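Local coordinates for uncharacterized hypothetical protein FTT_1539c (Francisella tularensis subsp. tularensis, PDB 4QVR) that is of unknown function but carries a DUF6844 domain and a signal sequence, consistent with export from the cytoplasm of this pathogen, at residues A[147-159]-A[399-413]. Sequence-based numbering, arbitrary orientation.
Sequences IKAQAEYISFISA and RIDATDIEKTLSTYY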
ATOM      1  N   ILE A 147      -0.598   2.805   4.032  1.00 32.40           N
ATOM      2  CA  ILE A 147      -1.377   4.039   3.946  1.00 36.81           C
ATOM      3  C   ILE A 147      -0.489   5.256   4.010  1.00 34.08           C
ATOM      4  O   ILE A 147      -0.752   6.276   3.368  1.00 34.09           O
ATOM      5  CB  ILE A 147      -2.462   4.095   5.061  1.00 44.94           C
ATOM      6  CG1 ILE A 147      -3.668   3.243   4.647  1.00 50.68           C
ATOM      7  CG2 ILE A 147      -2.931   5.512   5.295  1.00 48.61           C
ATOM      8  CD1 ILE A 147      -4.747   3.149   5.713  1.00 58.69           C
ATOM      9  N   LYS A 148       0.569   5.154   4.789  1.00 33.15           N
ATOM     10  CA  LYS A 148       1.527   6.251   4.910  1.00 35.42           C
ATOM     11  C   LYS A 148       2.276   6.419   3.590  1.00 35.05           C
ATOM     12  O   LYS A 148       2.475   7.529   3.108  1.00 35.33           O
ATOM     13  CB  LYS A 148       2.470   5.948   6.042  1.00 39.38           C
ATOM     14  CG  LYS A 148       3.407   7.073   6.429  1.00 45.23           C
ATOM     15  CD  LYS A 148       4.060   6.663   7.738  1.00 52.35           C
ATOM     16  CE  LYS A 148       4.861   7.787   8.354  1.00 61.57           C
ATOM     17  NZ  LYS A 148       5.959   8.212   7.465  1.00 66.13           N
ATOM     18  N   ALA A 149       2.652   5.311   2.980  1.00 34.86           N
ATOM     19  CA  ALA A 149       3.341   5.369   1.701  1.00 37.66           C
ATOM     20  C   ALA A 149       2.412   5.963   0.665  1.00 37.42           C
ATOM     21  O   ALA A 149       2.828   6.799  -0.124  1.00 36.00           O
ATOM     22  CB  ALA A 149       3.815   3.980   1.270  1.00 34.82           C
ATOM     23  N   GLN A 150       1.149   5.542   0.667  1.00 35.07           N
ATOM     24  CA  GLN A 150       0.196   6.094  -0.309  1.00 34.86           C
ATOM     25  C   GLN A 150       0.005   7.580  -0.143  1.00 35.85           C
ATOM     26  O   GLN A 150      -0.059   8.338  -1.129  1.00 35.04           O
ATOM     27  CB  GLN A 150      -1.156   5.431  -0.190  1.00 35.57           C
ATOM     28  CG  GLN A 150      -1.141   4.013  -0.710  1.00 39.30           C
ATOM     29  CD  GLN A 150      -2.452   3.263  -0.498  1.00 41.44           C
ATOM     30  OE1 GLN A 150      -3.330   3.681   0.240  1.00 44.24           O
ATOM     31  NE2 GLN A 150      -2.550   2.117  -1.126  1.00 47.01           N
ATOM     32  N   ALA A 151      -0.038   8.012   1.096  1.00 34.47           N
ATOM     33  CA  ALA A 151      -0.297   9.414   1.391  1.00 34.86           C
ATOM     34  C   ALA A 151       0.890  10.284   1.012  1.00 37.40           C
ATOM     35  O   ALA A 151       0.716  11.415   0.522  1.00 38.77           O
ATOM     36  CB  ALA A 151      -0.671   9.571   2.866  1.00 34.88           C
ATOM     37  N   GLU A 152       2.098   9.757   1.200  1.00 37.68           N
ATOM     38  CA  GLU A 152       3.314  10.491   0.837  1.00 38.37           C
ATOM     39  C   GLU A 152       3.470  10.641  -0.669  1.00 36.98           C
ATOM     40  O   GLU A 152       3.934  11.684  -1.148  1.00 37.07           O
ATOM     41  CB  GLU A 152       4.540   9.861   1.494  1.00 40.21           C
ATOM     42  CG  GLU A 152       4.472  10.071   3.007  1.00 44.20           C
ATOM     43  CD  GLU A 152       5.658   9.541   3.772  1.00 52.22           C
ATOM     44  OE1 GLU A 152       6.469   8.780   3.200  1.00 57.65           O
ATOM     45  OE2 GLU A 152       5.761   9.880   4.975  1.00 61.12           O
ATOM     46  N   TYR A 153       3.075   9.613  -1.408  1.00 37.65           N
ATOM     47  CA  TYR A 153       3.064   9.665  -2.865  1.00 39.10           C
ATOM     48  C   TYR A 153       2.093  10.764  -3.323  1.00 39.76           C
ATOM     49  O   TYR A 153       2.445  11.591  -4.128  1.00 41.98           O
ATOM     50  CB  TYR A 153       2.676   8.316  -3.482  1.00 38.26           C
ATOM     51  CG  TYR A 153       2.365   8.433  -4.950  1.00 40.06           C
ATOM     52  CD1 TYR A 153       3.372   8.587  -5.889  1.00 42.11           C
ATOM     53  CD2 TYR A 153       1.066   8.390  -5.407  1.00 41.91           C
ATOM     54  CE1 TYR A 153       3.085   8.725  -7.250  1.00 41.07           C
ATOM     55  CE2 TYR A 153       0.777   8.527  -6.754  1.00 42.86           C
ATOM     56  CZ  TYR A 153       1.784   8.705  -7.668  1.00 42.35           C
ATOM     57  OH  TYR A 153       1.469   8.842  -9.010  1.00 42.08           O
ATOM     58  N   ILE A 154       0.880  10.790  -2.780  1.00 39.91           N
ATOM     59  CA  ILE A 154      -0.089  11.818  -3.152  1.00 41.09           C
ATOM     60  C   ILE A 154       0.420  13.220  -2.844  1.00 42.40           C
ATOM     61  O   ILE A 154       0.314  14.134  -3.667  1.00 43.44           O
ATOM     62  CB  ILE A 154      -1.450  11.555  -2.479  1.00 43.09           C
ATOM     63  CG1 ILE A 154      -2.052  10.275  -3.080  1.00 43.24           C
ATOM     64  CG2 ILE A 154      -2.404  12.729  -2.706  1.00 43.74           C
ATOM     65  CD1 ILE A 154      -3.263   9.761  -2.337  1.00 48.82           C
ATOM     66  N   SER A 155       1.009  13.369  -1.674  1.00 42.88           N
ATOM     67  CA  SER A 155       1.567  14.636  -1.232  1.00 46.48           C
ATOM     68  C   SER A 155       2.667  15.104  -2.194  1.00 48.43           C
ATOM     69  O   SER A 155       2.767  16.268  -2.533  1.00 53.69           O
ATOM     70  CB  SER A 155       2.137  14.458   0.181  1.00 47.04           C
ATOM     71  OG  SER A 155       2.611  15.678   0.713  1.00 50.39           O
ATOM     72  N   PHE A 156       3.483  14.163  -2.627  1.00 49.27           N
ATOM     73  CA  PHE A 156       4.559  14.419  -3.562  1.00 50.66           C
ATOM     74  C   PHE A 156       3.963  14.836  -4.913  1.00 51.18           C
ATOM     75  O   PHE A 156       4.410  15.788  -5.526  1.00 55.62           O
ATOM     76  CB  PHE A 156       5.409  13.159  -3.687  1.00 50.67           C
ATOM     77  CG  PHE A 156       6.576  13.323  -4.574  1.00 56.24           C
ATOM     78  CD1 PHE A 156       6.420  13.259  -5.954  1.00 57.67           C
ATOM     79  CD2 PHE A 156       7.839  13.537  -4.038  1.00 58.54           C
ATOM     80  CE1 PHE A 156       7.503  13.429  -6.794  1.00 62.92           C
ATOM     81  CE2 PHE A 156       8.932  13.705  -4.875  1.00 67.36           C
ATOM     82  CZ  PHE A 156       8.763  13.656  -6.255  1.00 64.28           C
ATOM     83  N   ILE A 157       2.949  14.122  -5.380  1.00 52.10           N
ATOM     84  CA  ILE A 157       2.275  14.512  -6.605  1.00 56.09           C
ATOM     85  C   ILE A 157       1.675  15.926  -6.499  1.00 57.40           C
ATOM     86  O   ILE A 157       1.799  16.721  -7.436  1.00 59.81           O
ATOM     87  CB  ILE A 157       1.169  13.507  -6.985  1.00 57.73           C
ATOM     88  CG1 ILE A 157       1.797  12.208  -7.446  1.00 59.20           C
ATOM     89  CG2 ILE A 157       0.288  14.055  -8.101  1.00 64.57           C
ATOM     90  CD1 ILE A 157       2.762  12.391  -8.606  1.00 58.10           C
ATOM     91  N   SER A 158       1.054  16.251  -5.367  1.00 58.19           N
ATOM     92  CA  SER A 158       0.416  17.576  -5.203  1.00 66.07           C
ATOM     93  C   SER A 158       1.386  18.751  -5.292  1.00 71.13           C
ATOM     94  O   SER A 158       1.004  19.844  -5.692  1.00 81.10           O
ATOM     95  CB  SER A 158      -0.347  17.673  -3.881  1.00 67.57           C
ATOM     96  OG  SER A 158       0.549  17.693  -2.776  1.00 72.17           O
ATOM     97  N   ALA A 159       2.636  18.524  -4.914  1.00 72.99           N
ATOM     98  CA  ALA A 159       3.655  19.564  -4.955  1.00 76.85           C
ATOM     99  C   ALA A 159       4.253  19.795  -6.364  1.00 79.96           C
ATOM    100  O   ALA A 159       4.534  20.935  -6.746  1.00 87.96           O
ATOM    101  CB  ALA A 159       4.757  19.219  -3.968  1.00 76.56           C
ATOM    102  N   ARG A 399       2.462  21.982  -1.797  1.00110.47           N
ATOM    103  CA  ARG A 399       2.391  20.648  -1.212  1.00103.99           C
ATOM    104  C   ARG A 399       1.306  20.604  -0.136  1.00102.61           C
ATOM    105  O   ARG A 399       0.976  21.621   0.479  1.00105.71           O
ATOM    106  CB  ARG A 399       3.758  20.229  -0.628  1.00105.30           C
ATOM    107  CG  ARG A 399       3.796  18.801  -0.078  1.00106.23           C
ATOM    108  CD  ARG A 399       5.136  18.402   0.546  1.00105.46           C
ATOM    109  NE  ARG A 399       6.219  18.139  -0.415  1.00105.59           N
ATOM    110  CZ  ARG A 399       6.492  16.950  -0.971  1.00 97.12           C
ATOM    111  NH1 ARG A 399       7.512  16.840  -1.814  1.00 95.99           N
ATOM    112  NH2 ARG A 399       5.759  15.869  -0.698  1.00 88.84           N
ATOM    113  N   ILE A 400       0.752  19.414   0.066  1.00 99.45           N
ATOM    114  CA  ILE A 400      -0.292  19.168   1.053  1.00 94.15           C
ATOM    115  C   ILE A 400       0.266  18.178   2.063  1.00 83.20           C
ATOM    116  O   ILE A 400       0.939  17.234   1.671  1.00 75.51           O
ATOM    117  CB  ILE A 400      -1.539  18.543   0.382  1.00 96.66           C
ATOM    118  CG1 ILE A 400      -2.016  19.411  -0.798  1.00 94.20           C
ATOM    119  CG2 ILE A 400      -2.648  18.303   1.404  1.00 98.25           C
ATOM    120  CD1 ILE A 400      -2.342  20.848  -0.436  1.00 97.50           C
ATOM    121  N   ASP A 401      -0.019  18.387   3.348  1.00 80.35           N
ATOM    122  CA  ASP A 401       0.476  17.500   4.406  1.00 76.30           C
ATOM    123  C   ASP A 401      -0.026  16.083   4.237  1.00 62.18           C
ATOM    124  O   ASP A 401      -1.214  15.838   4.182  1.00 62.92           O
ATOM    125  CB  ASP A 401       0.085  18.010   5.810  1.00 86.38           C
ATOM    126  CG  ASP A 401       0.991  19.139   6.316  1.00101.80           C
ATOM    127  OD1 ASP A 401       2.150  19.244   5.854  1.00110.63           O
ATOM    128  OD2 ASP A 401       0.555  19.905   7.212  1.00108.83           O
ATOM    129  N   ALA A 402       0.901  15.149   4.175  1.00 58.20           N
ATOM    130  CA  ALA A 402       0.578  13.734   4.041  1.00 54.70           C
ATOM    131  C   ALA A 402      -0.203  13.231   5.246  1.00 54.87           C
ATOM    132  O   ALA A 402      -1.005  12.327   5.116  1.00 52.18           O
ATOM    133  CB  ALA A 402       1.856  12.924   3.888  1.00 52.12           C
ATOM    134  N   THR A 403       0.046  13.802   6.422  1.00 56.06           N
ATOM    135  CA  THR A 403      -0.652  13.385   7.624  1.00 59.52           C
ATOM    136  C   THR A 403      -2.152  13.656   7.512  1.00 61.66           C
ATOM    137  O   THR A 403      -2.971  12.898   8.039  1.00 61.34           O
ATOM    138  CB  THR A 403      -0.056  14.059   8.852  1.00 65.81           C
ATOM    139  OG1 THR A 403       0.056  15.460   8.613  1.00 71.15           O
ATOM    140  CG2 THR A 403       1.334  13.515   9.098  1.00 69.51           C
ATOM    141  N   ASP A 404      -2.509  14.729   6.813  1.00 63.86           N
ATOM    142  CA  ASP A 404      -3.916  15.046   6.551  1.00 68.57           C
ATOM    143  C   ASP A 404      -4.526  14.044   5.547  1.00 67.07           C
ATOM    144  O   ASP A 404      -5.655  13.580   5.720  1.00 66.31           O
ATOM    145  CB  ASP A 404      -4.038  16.470   6.006  1.00 74.76           C
ATOM    146  CG  ASP A 404      -3.573  17.528   7.015  1.00 83.74           C
ATOM    147  OD1 ASP A 404      -3.780  17.338   8.240  1.00 87.77           O
ATOM    148  OD2 ASP A 404      -3.011  18.556   6.580  1.00 86.95           O
ATOM    149  N   ILE A 405      -3.752  13.694   4.520  1.00 57.34           N
ATOM    150  CA  ILE A 405      -4.213  12.776   3.487  1.00 56.08           C
ATOM    151  C   ILE A 405      -4.410  11.392   4.051  1.00 54.87           C
ATOM    152  O   ILE A 405      -5.336  10.683   3.678  1.00 55.59           O
ATOM    153  CB  ILE A 405      -3.180  12.689   2.344  1.00 55.41           C
ATOM    154  CG1 ILE A 405      -3.066  14.050   1.661  1.00 57.30           C
ATOM    155  CG2 ILE A 405      -3.535  11.585   1.346  1.00 54.85           C
ATOM    156  CD1 ILE A 405      -1.910  14.171   0.691  1.00 59.87           C
ATOM    157  N   GLU A 406      -3.530  11.038   4.968  1.00 55.40           N
ATOM    158  CA  GLU A 406      -3.481   9.732   5.594  1.00 59.19           C
ATOM    159  C   GLU A 406      -4.766   9.384   6.394  1.00 62.64           C
ATOM    160  O   GLU A 406      -5.324   8.275   6.260  1.00 64.24           O
ATOM    161  CB  GLU A 406      -2.204   9.711   6.454  1.00 62.59           C
ATOM    162  CG  GLU A 406      -1.729   8.392   7.017  1.00 63.72           C
ATOM    163  CD  GLU A 406      -0.337   8.503   7.652  1.00 68.31           C
ATOM    164  OE1 GLU A 406       0.090   7.558   8.344  1.00 70.00           O
ATOM    165  OE2 GLU A 406       0.352   9.529   7.461  1.00 72.93           O
ATOM    166  N   LYS A 407      -5.263  10.316   7.193  1.00 68.36           N
ATOM    167  CA  LYS A 407      -6.479  10.045   7.966  1.00 73.58           C
ATOM    168  C   LYS A 407      -7.686   9.969   7.026  1.00 71.84           C
ATOM    169  O   LYS A 407      -8.514   9.070   7.136  1.00 70.68           O
ATOM    170  CB  LYS A 407      -6.709  11.099   9.052  1.00 80.65           C
ATOM    171  CG  LYS A 407      -7.754  10.653  10.066  1.00 89.06           C
ATOM    172  CD  LYS A 407      -7.883  11.615  11.232  1.00 97.90           C
ATOM    173  CE  LYS A 407      -8.869  11.090  12.264  1.00104.32           C
ATOM    174  NZ  LYS A 407      -9.093  12.052  13.383  1.00110.87           N
ATOM    175  N   THR A 408      -7.767  10.909   6.091  1.00 67.04           N
ATOM    176  CA  THR A 408      -8.841  10.915   5.110  1.00 70.85           C
ATOM    177  C   THR A 408      -8.872   9.608   4.324  1.00 64.04           C
ATOM    178  O   THR A 408      -9.908   9.064   4.043  1.00 64.71           O
ATOM    179  CB  THR A 408      -8.633  12.050   4.103  1.00 73.34           C
ATOM    180  OG1 THR A 408      -8.405  13.273   4.813  1.00 80.84           O
ATOM    181  CG2 THR A 408      -9.835  12.207   3.206  1.00 75.86           C
ATOM    182  N   LEU A 409      -7.704   9.104   3.992  1.00 61.21           N
ATOM    183  CA  LEU A 409      -7.588   7.876   3.228  1.00 58.02           C
ATOM    184  C   LEU A 409      -7.938   6.685   4.126  1.00 58.77           C
ATOM    185  O   LEU A 409      -8.661   5.762   3.720  1.00 57.63           O
ATOM    186  CB  LEU A 409      -6.166   7.798   2.686  1.00 54.12           C
ATOM    187  CG  LEU A 409      -5.779   6.860   1.574  1.00 54.15           C
ATOM    188  CD1 LEU A 409      -6.675   7.005   0.351  1.00 54.92           C
ATOM    189  CD2 LEU A 409      -4.336   7.195   1.239  1.00 49.09           C
ATOM    190  N   SER A 410      -7.433   6.716   5.352  1.00 59.63           N
ATOM    191  CA  SER A 410      -7.747   5.691   6.332  1.00 64.05           C
ATOM    192  C   SER A 410      -9.270   5.632   6.578  1.00 66.13           C
ATOM    193  O   SER A 410      -9.853   4.555   6.756  1.00 63.04           O
ATOM    194  CB  SER A 410      -7.037   5.996   7.644  1.00 65.24           C
ATOM    195  OG  SER A 410      -7.449   5.080   8.634  1.00 70.32           O
ATOM    196  N   THR A 411      -9.902   6.795   6.574  1.00 67.26           N
ATOM    197  CA  THR A 411     -11.338   6.874   6.791  1.00 78.12           C
ATOM    198  C   THR A 411     -12.043   6.175   5.635  1.00 79.36           C
ATOM    199  O   THR A 411     -12.902   5.320   5.852  1.00 79.44           O
ATOM    200  CB  THR A 411     -11.804   8.348   6.904  1.00 80.82           C
ATOM    201  OG1 THR A 411     -11.194   8.954   8.053  1.00 82.29           O
ATOM    202  CG2 THR A 411     -13.311   8.448   7.034  1.00 84.97           C
ATOM    203  N   TYR A 412     -11.641   6.533   4.412  1.00 76.59           N
ATOM    204  CA  TYR A 412     -12.218   5.979   3.189  1.00 71.73           C
ATOM    205  C   TYR A 412     -12.111   4.470   3.120  1.00 70.75           C
ATOM    206  O   TYR A 412     -13.043   3.823   2.669  1.00 74.00           O
ATOM    207  CB  TYR A 412     -11.553   6.597   1.965  1.00 70.56           C
ATOM    208  CG  TYR A 412     -11.884   5.933   0.645  1.00 68.82           C
ATOM    209  CD1 TYR A 412     -13.067   6.229  -0.039  1.00 72.29           C
ATOM    210  CD2 TYR A 412     -10.993   5.028   0.061  1.00 64.64           C
ATOM    211  CE1 TYR A 412     -13.364   5.626  -1.257  1.00 72.02           C
ATOM    212  CE2 TYR A 412     -11.271   4.424  -1.153  1.00 63.14           C
ATOM    213  CZ  TYR A 412     -12.450   4.724  -1.814  1.00 70.62           C
ATOM    214  OH  TYR A 412     -12.731   4.111  -3.025  1.00 72.14           O
ATOM    215  N   TYR A 413     -10.995   3.898   3.551  1.00 64.60           N
ATOM    216  CA  TYR A 413     -10.883   2.452   3.500  1.00 67.74           C
ATOM    217  C   TYR A 413     -11.817   1.795   4.514  1.00 76.95           C
ATOM    218  O   TYR A 413     -12.480   0.811   4.195  1.00 80.06           O
ATOM    219  CB  TYR A 413      -9.443   1.951   3.685  1.00 66.98           C
ATOM    220  CG  TYR A 413      -8.503   2.255   2.530  1.00 62.03           C
ATOM    221  CD1 TYR A 413      -8.805   1.852   1.235  1.00 60.23           C
ATOM    222  CD2 TYR A 413      -7.274   2.878   2.751  1.00 58.35           C
ATOM    223  CE1 TYR A 413      -7.935   2.123   0.181  1.00 57.25           C
ATOM    224  CE2 TYR A 413      -6.392   3.135   1.710  1.00 52.48           C
ATOM    225  CZ  TYR A 413      -6.728   2.759   0.425  1.00 52.78           C
ATOM    226  OH  TYR A 413      -5.864   3.024  -0.615  1.00 49.62           O
TER
HETATM  227  O   HOH W   1      -4.978   0.275  -1.540  1.00 45.94           O
HETATM  228  O   HOH W   2       5.802  13.166  -0.007  1.00 58.01           O
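A151 and A402 bring the two backbones close, their CA atoms 5.1 Å apart, where helix 147-159 meets helix 402-413; the axes approach to 8.3 Å with N-to-C directions 128° apart. Two alanines suit such a close crossing: the methyl of A151 rests against A402 O and also meets CG2 of I405. The isoleucine's other branch extends until CD1 lies 3.7 Å from CG2 of I154, which L241 and F245 of helix 224-246 also touch. Toward one end, I147 CD1 lies near the edge of the Y413 ring, and the extended aliphatic chain of E406 crosses I147, E406 CG meeting I147 CG2 at 3.6 Å. E406 OE1 comes alongside K148 CB, though K148 NZ pairs with E152 OE2 within its own helix. Y413 OH donates to Q150 OE1 (2.8 Å), which lies in the ring plane with the amide turned 44° from it; a water joins Q150 NE2 to the same hydroxyl. In this oblique helix-helix packing, R399 and I400, just before the second helix, extend the contact to A159. S155 OG, anti to the backbone N (chi1 -176°), donates to I400 O; the modelled 2.5 Å is very short, its exact length doubtful. S158 OG donates to S155 O and weakly accepts from I400 N; a small hydroxyl can serve both backbones. The methyl of A159 lies over one face of the poorly ordered R399 guanidinium, offset toward its rim, while R399 NH2 reaches S155 OG in a weak 3.5 Å bond.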